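Local coordinates for molybdopterin-guanine dinucleotide biosynthesis protein B (PDB 4OYH) that binds GTP, hydrolyses it weakly, and may act as an adapter in making and using the molybdopterin guanine dinucleotide cofactor, at residues A[71-76]-A[82-87]; A[42-47]-A[96-101]. The protein carries 2 engineered substitutions. All coordinates share one frame; numbering follows the deposited sequence.

Contact 1: A[71-76]-A[82-87]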
loop_
_atom_site.group_PDB
_atom_site.type_symbol
_atom_site.label_atom_id
_atom_site.label_comp_id
_atom_site.label_asym_id
_atom_site.label_seq_id
_atom_site.Cartn_x
_atom_site.Cartn_y
_atom_site.Cartn_z
ATOM N N ASP A 71 -5.328 -8.184 -7.927
ATOM C CA ASP A 71 -4.842 -8.511 -6.561
ATOM C C ASP A 71 -3.945 -7.504 -5.869
ATOM O O ASP A 71 -4.033 -7.283 -4.648
ATOM C CB ASP A 71 -4.012 -9.805 -6.620
ATOM C CG ASP A 71 -2.823 -9.690 -7.611
ATOM O OD1 ASP A 71 -2.872 -8.804 -8.508
ATOM O OD2 ASP A 71 -1.840 -10.465 -7.493
ATOM N N VAL A 72 -3.001 -6.993 -6.651
ATOM C CA VAL A 72 -2.070 -5.956 -6.226
ATOM C C VAL A 72 -2.292 -4.740 -7.124
ATOM O O VAL A 72 -1.981 -4.776 -8.318
ATOM C CB VAL A 72 -0.639 -6.466 -6.315
ATOM C CG1 VAL A 72 0.380 -5.411 -5.881
ATOM C CG2 VAL A 72 -0.518 -7.739 -5.489
ATOM N N THR A 73 -2.862 -3.685 -6.558
ATOM C CA THR A 73 -3.174 -2.451 -7.321
ATOM C C THR A 73 -2.722 -1.207 -6.557
ATOM O O THR A 73 -2.719 -1.200 -5.340
ATOM C CB THR A 73 -4.712 -2.278 -7.610
ATOM O OG1 THR A 73 -5.394 -2.008 -6.393
ATOM C CG2 THR A 73 -5.348 -3.496 -8.254
ATOM N N ALA A 74 -2.387 -0.137 -7.266
ATOM C CA ALA A 74 -1.894 1.079 -6.611
ATOM C C ALA A 74 -2.035 2.381 -7.412
ATOM O O ALA A 74 -2.162 2.388 -8.655
ATOM C CB ALA A 74 -0.455 0.893 -6.231
ATOM N N VAL A 75 -2.032 3.480 -6.660
ATOM C CA VAL A 75 -1.965 4.829 -7.215
ATOM C C VAL A 75 -0.786 5.569 -6.640
ATOM O O VAL A 75 -0.559 5.530 -5.431
ATOM C CB VAL A 75 -3.215 5.649 -6.923
ATOM C CG1 VAL A 75 -3.184 6.962 -7.732
ATOM C CG2 VAL A 75 -4.404 4.874 -7.282
ATOM N N GLU A 76 -0.037 6.255 -7.487
ATOM C CA GLU A 76 1.062 7.063 -6.976
ATOM C C GLU A 76 1.078 8.428 -7.595
ATOM O O GLU A 76 0.802 8.562 -8.766
ATOM C CB GLU A 76 2.396 6.366 -7.206
ATOM C CG GLU A 76 3.597 7.041 -6.470
ATOM C CD GLU A 76 4.063 8.345 -7.161
ATOM O OE1 GLU A 76 3.785 8.505 -8.376
ATOM O OE2 GLU A 76 4.686 9.192 -6.493
ATOM N N GLN A 82 -0.414 4.807 -2.704
ATOM C CA GLN A 82 -1.577 4.208 -2.063
ATOM C C GLN A 82 -1.745 2.851 -2.682
ATOM O O GLN A 82 -2.001 2.700 -3.879
ATOM C CB GLN A 82 -2.839 5.059 -2.241
ATOM C CG GLN A 82 -3.597 5.292 -0.947
ATOM C CD GLN A 82 -3.627 6.750 -0.505
ATOM O OE1 GLN A 82 -2.637 7.288 -0.013
ATOM N NE2 GLN A 82 -4.789 7.384 -0.656
ATOM N N LEU A 83 -1.532 1.847 -1.868
ATOM C CA LEU A 83 -1.412 0.480 -2.366
ATOM C C LEU A 83 -2.388 -0.452 -1.655
ATOM O O LEU A 83 -2.508 -0.444 -0.436
ATOM C CB LEU A 83 0.058 0.040 -2.183
ATOM C CG LEU A 83 0.611 -1.340 -2.560
ATOM C CD1 LEU A 83 0.222 -2.332 -1.532
ATOM C CD2 LEU A 83 0.199 -1.839 -3.892
ATOM N N THR A 84 -3.056 -1.281 -2.435
ATOM C CA THR A 84 -3.862 -2.396 -1.915
ATOM C C THR A 84 -3.342 -3.749 -2.458
ATOM O O THR A 84 -3.227 -3.949 -3.672
ATOM C CB THR A 84 -5.341 -2.274 -2.320
ATOM O OG1 THR A 84 -5.407 -2.341 -3.744
ATOM C CG2 THR A 84 -5.946 -0.951 -1.893
ATOM N N ALA A 85 -3.095 -4.702 -1.572
ATOM C CA ALA A 85 -2.452 -5.955 -1.963
ATOM C C ALA A 85 -3.071 -7.157 -1.288
ATOM O O ALA A 85 -2.863 -7.343 -0.116
ATOM C CB ALA A 85 -0.976 -5.913 -1.638
ATOM N N ARG A 86 -3.798 -7.965 -2.060
ATOM C CA ARG A 86 -4.387 -9.223 -1.605
ATOM C C ARG A 86 -3.391 -10.393 -1.622
ATOM O O ARG A 86 -3.176 -11.011 -2.654
ATOM C CB ARG A 86 -5.588 -9.583 -2.484
ATOM C CG ARG A 86 -6.888 -9.007 -2.006
ATOM C CD ARG A 86 -8.044 -9.048 -3.036
ATOM N NE ARG A 86 -9.141 -8.234 -2.511
ATOM C CZ ARG A 86 -9.896 -8.584 -1.471
ATOM N NH1 ARG A 86 -9.714 -9.768 -0.884
ATOM N NH2 ARG A 86 -10.839 -7.754 -1.022
ATOM N N ARG A 87 -2.811 -10.686 -0.470
ATOM C CA ARG A 87 -1.950 -11.856 -0.270
ATOM C C ARG A 87 -2.311 -12.598 1.009
ATOM O O ARG A 87 -3.128 -12.147 1.831
ATOM C CB ARG A 87 -0.468 -11.472 -0.155
ATOM C CG ARG A 87 0.067 -10.649 -1.227
ATOM C CD ARG A 87 -0.219 -11.269 -2.520
ATOM N NE ARG A 87 0.772 -11.027 -3.555
ATOM C CZ ARG A 87 0.480 -11.144 -4.827
ATOM N NH1 ARG A 87 -0.765 -11.468 -5.180
ATOM N NH2 ARG A 87 1.413 -10.967 -5.742
#
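V72 with A85 and A74 with L83 are the non-hydrogen-bonded pairs of an antiparallel beta hairpin; T73 with T84 and V75 with Q82 are the hydrogen-bonded ones. The face bearing V72, A74, L83 and A85 is the tight one, all four buried. L83 holds CG anti to the backbone N (chi1 179°), which, with chi2 near -77°, brings CD2 to 3.7 Å from A74 CB and 4.1 Å from V72 CG1; Y98 of the second subunit packs on A74. The other face opens toward solvent at Q82, whose amide turns away from the facing strand, while V75 and T84 rest on D63, which hydrogen-bonds T73 OG1. At the end of strand 82-86 the R87 guanidinium has V72 CG2 3.6 Å above the centre of one face. Its NH1 makes a salt bridge of 2.7 Å to D71 OD2, met on the anti side with the two planes 60° apart, and NH2 bonds L101 O of the second subunit. A methionine at R87 would probably leave the D71 carboxylate without its charged mate and that L101 carbonyl without its donor. Midway along, T73 O accepts T84 N at 2.9 Å and, weakly, T84 OG1 at 3.3 Å.

Contact 2: A[42-47]-A[96-101]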
loop_
_atom_site.group_PDB
_atom_site.type_symbol
_atom_site.label_atom_id
_atom_site.label_comp_id
_atom_site.label_asym_id
_atom_site.label_seq_id
_atom_site.Cartn_x
_atom_site.Cartn_y
_atom_site.Cartn_z
ATOM N N GLY A 42 7.460 3.312 11.067
ATOM C CA GLY A 42 6.268 2.873 10.383
ATOM C C GLY A 42 5.176 2.548 11.387
ATOM O O GLY A 42 5.412 2.463 12.567
ATOM N N CYS A 43 3.974 2.360 10.889
ATOM C CA CYS A 43 2.832 2.038 11.707
ATOM C C CYS A 43 1.987 0.986 11.010
ATOM O O CYS A 43 1.747 1.030 9.792
ATOM C CB CYS A 43 1.992 3.292 12.009
ATOM S SG CYS A 43 1.075 3.086 13.533
ATOM N N LEU A 44 1.585 -0.000 11.778
ATOM C CA LEU A 44 0.820 -1.129 11.239
ATOM C C LEU A 44 -0.284 -1.507 12.232
ATOM O O LEU A 44 -0.083 -1.678 13.460
ATOM C CB LEU A 44 1.724 -2.299 10.929
ATOM C CG LEU A 44 0.984 -3.581 10.500
ATOM C CD1 LEU A 44 0.378 -3.414 9.150
ATOM C CD2 LEU A 44 1.902 -4.823 10.522
ATOM N N LYS A 45 -1.478 -1.546 11.675
ATOM C CA LYS A 45 -2.685 -1.855 12.423
ATOM C C LYS A 45 -3.221 -3.155 11.897
ATOM O O LYS A 45 -3.427 -3.279 10.686
ATOM C CB LYS A 45 -3.723 -0.722 12.278
ATOM C CG LYS A 45 -5.103 -1.095 12.770
ATOM C CD LYS A 45 -6.025 0.118 12.827
ATOM C CE LYS A 45 -7.448 -0.267 13.174
ATOM N NZ LYS A 45 -8.442 0.411 12.289
ATOM N N HIS A 46 -3.412 -4.137 12.778
ATOM C CA HIS A 46 -4.180 -5.345 12.428
ATOM C C HIS A 46 -5.684 -5.080 12.512
ATOM O O HIS A 46 -6.155 -4.429 13.446
ATOM C CB HIS A 46 -3.834 -6.497 13.354
ATOM C CG HIS A 46 -4.308 -7.833 12.874
ATOM N ND1 HIS A 46 -4.186 -8.255 11.567
ATOM C CD2 HIS A 46 -4.897 -8.853 13.540
ATOM C CE1 HIS A 46 -4.682 -9.469 11.448
ATOM N NE2 HIS A 46 -5.123 -9.855 12.630
ATOM N N HIS A 47 -6.437 -5.578 11.540
ATOM C CA HIS A 47 -7.906 -5.439 11.552
ATOM C C HIS A 47 -8.572 -6.794 11.351
ATOM O O HIS A 47 -8.596 -7.623 12.269
ATOM C CB HIS A 47 -8.351 -4.461 10.474
ATOM C CG HIS A 47 -9.816 -4.522 10.158
ATOM N ND1 HIS A 47 -10.406 -5.610 9.546
ATOM C CD2 HIS A 47 -10.803 -3.618 10.347
ATOM C CE1 HIS A 47 -11.692 -5.373 9.384
ATOM N NE2 HIS A 47 -11.962 -4.172 9.857
ATOM N N GLU A 96 8.889 -7.616 6.715
ATOM C CA GLU A 96 9.808 -7.544 5.573
ATOM C C GLU A 96 9.443 -6.401 4.610
ATOM O O GLU A 96 10.308 -5.658 4.114
ATOM C CB GLU A 96 9.822 -8.863 4.810
ATOM C CG GLU A 96 10.410 -10.024 5.605
ATOM C CD GLU A 96 10.051 -11.405 5.032
ATOM O OE1 GLU A 96 9.131 -11.505 4.198
ATOM O OE2 GLU A 96 10.696 -12.400 5.426
ATOM N N LEU A 97 8.156 -6.267 4.357
ATOM C CA LEU A 97 7.668 -5.174 3.553
ATOM C C LEU A 97 8.162 -3.867 4.151
ATOM O O LEU A 97 8.648 -3.039 3.420
ATOM C CB LEU A 97 6.148 -5.184 3.461
ATOM C CG LEU A 97 5.399 -4.736 2.187
ATOM C CD1 LEU A 97 4.035 -4.120 2.562
ATOM C CD2 LEU A 97 6.161 -3.792 1.289
ATOM N N TYR A 98 8.050 -3.682 5.463
ATOM C CA TYR A 98 8.475 -2.417 6.070
ATOM C C TYR A 98 9.981 -2.209 5.943
ATOM O O TYR A 98 10.436 -1.073 5.819
ATOM C CB TYR A 98 8.076 -2.331 7.546
ATOM C CG TYR A 98 6.664 -1.881 7.717
ATOM C CD1 TYR A 98 5.634 -2.786 7.610
ATOM C CD2 TYR A 98 6.344 -0.551 7.928
ATOM C CE1 TYR A 98 4.309 -2.401 7.735
ATOM C CE2 TYR A 98 5.011 -0.149 8.069
ATOM C CZ TYR A 98 3.992 -1.089 7.952
ATOM O OH TYR A 98 2.652 -0.755 8.073
ATOM N N GLN A 99 10.735 -3.302 5.977
ATOM C CA GLN A 99 12.168 -3.246 5.830
ATOM C C GLN A 99 12.497 -2.825 4.408
ATOM O O GLN A 99 13.298 -1.933 4.214
ATOM C CB GLN A 99 12.801 -4.582 6.186
ATOM C CG GLN A 99 13.427 -4.567 7.566
ATOM C CD GLN A 99 13.376 -5.905 8.297
ATOM O OE1 GLN A 99 12.822 -6.889 7.820
ATOM N NE2 GLN A 99 13.944 -5.922 9.483
ATOM N N PHE A 100 11.810 -3.406 3.431
ATOM C CA PHE A 100 11.952 -3.005 2.033
ATOM C C PHE A 100 11.638 -1.509 1.732
ATOM O O PHE A 100 12.334 -0.862 0.952
ATOM C CB PHE A 100 11.075 -3.923 1.198
ATOM C CG PHE A 100 11.121 -3.655 -0.254
ATOM C CD1 PHE A 100 10.262 -2.731 -0.820
ATOM C CD2 PHE A 100 11.992 -4.348 -1.072
ATOM C CE1 PHE A 100 10.279 -2.495 -2.177
ATOM C CE2 PHE A 100 12.020 -4.098 -2.435
ATOM C CZ PHE A 100 11.148 -3.180 -2.977
ATOM N N LEU A 101 10.612 -0.945 2.352
ATOM C CA LEU A 101 10.314 0.481 2.167
ATOM C C LEU A 101 11.221 1.315 3.065
ATOM O O LEU A 101 11.033 2.491 3.203
ATOM C CB LEU A 101 8.852 0.764 2.486
ATOM C CG LEU A 101 7.715 0.650 1.468
ATOM C CD1 LEU A 101 8.126 0.212 0.112
ATOM C CD2 LEU A 101 6.671 -0.268 2.028
#
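The Y98 ring meets strand 42-46 with its hydroxyl end: C43 O lies at the edge, near the ring plane, while L44 CB and G42 CA approach obliquely. Elsewhere the side chain packs against F10 and L106. With CG anti to its carbonyl carbon (chi1 -83°), Y98 reaches from helix 91-100 to strand 41-46, the last strand on its side of the parallel sheet within this P-loop NTPase-type chain. The segments run nearly antiparallel, their axes 10.2 Å apart, and this one ring bridges them. G42, lacking a side chain, lets its CA lie 4.0 Å from Y98 CE2. L44 turns toward the helix, its CB 3.9 Å from Y98 CZ and 3.4 Å from Y98 OH. The C43 side chain goes the other way, onto I27 and L31 of helix 23-35. Beyond the ring, the Y98 carbonyl accepts a hydrogen bond from T103 OG1, a residue that probably belongs to the GTP site. Y98 OH donates to C43 O at 2.6 Å from 50° above the carbonyl plane, so a short side-chain-to-backbone hydrogen bond, though not aimed at a lone pair, gives the buried phenol a polar partner within otherwise apolar packing.

In the fold
Contact 1 is nested along the chain inside the loop closed by contact 2: strand 41-46 comes first, then the hairpin of strands 72-77 and 80-86, then helix 91-100, which follows the hairpin directly. The centres are 14 Å apart and the nearest atoms about 6 Å, so the two do not touch within one chain. Contact 2 belongs to the parallel sheet and a flanking helix, whereas contact 1 forms a separate two-stranded sheet farther from the chain's centre. The second subunit connects them: both contacts touch it, and residues of both pair with it in parallel beta ladders. The sheets thus continue across the dimer interface.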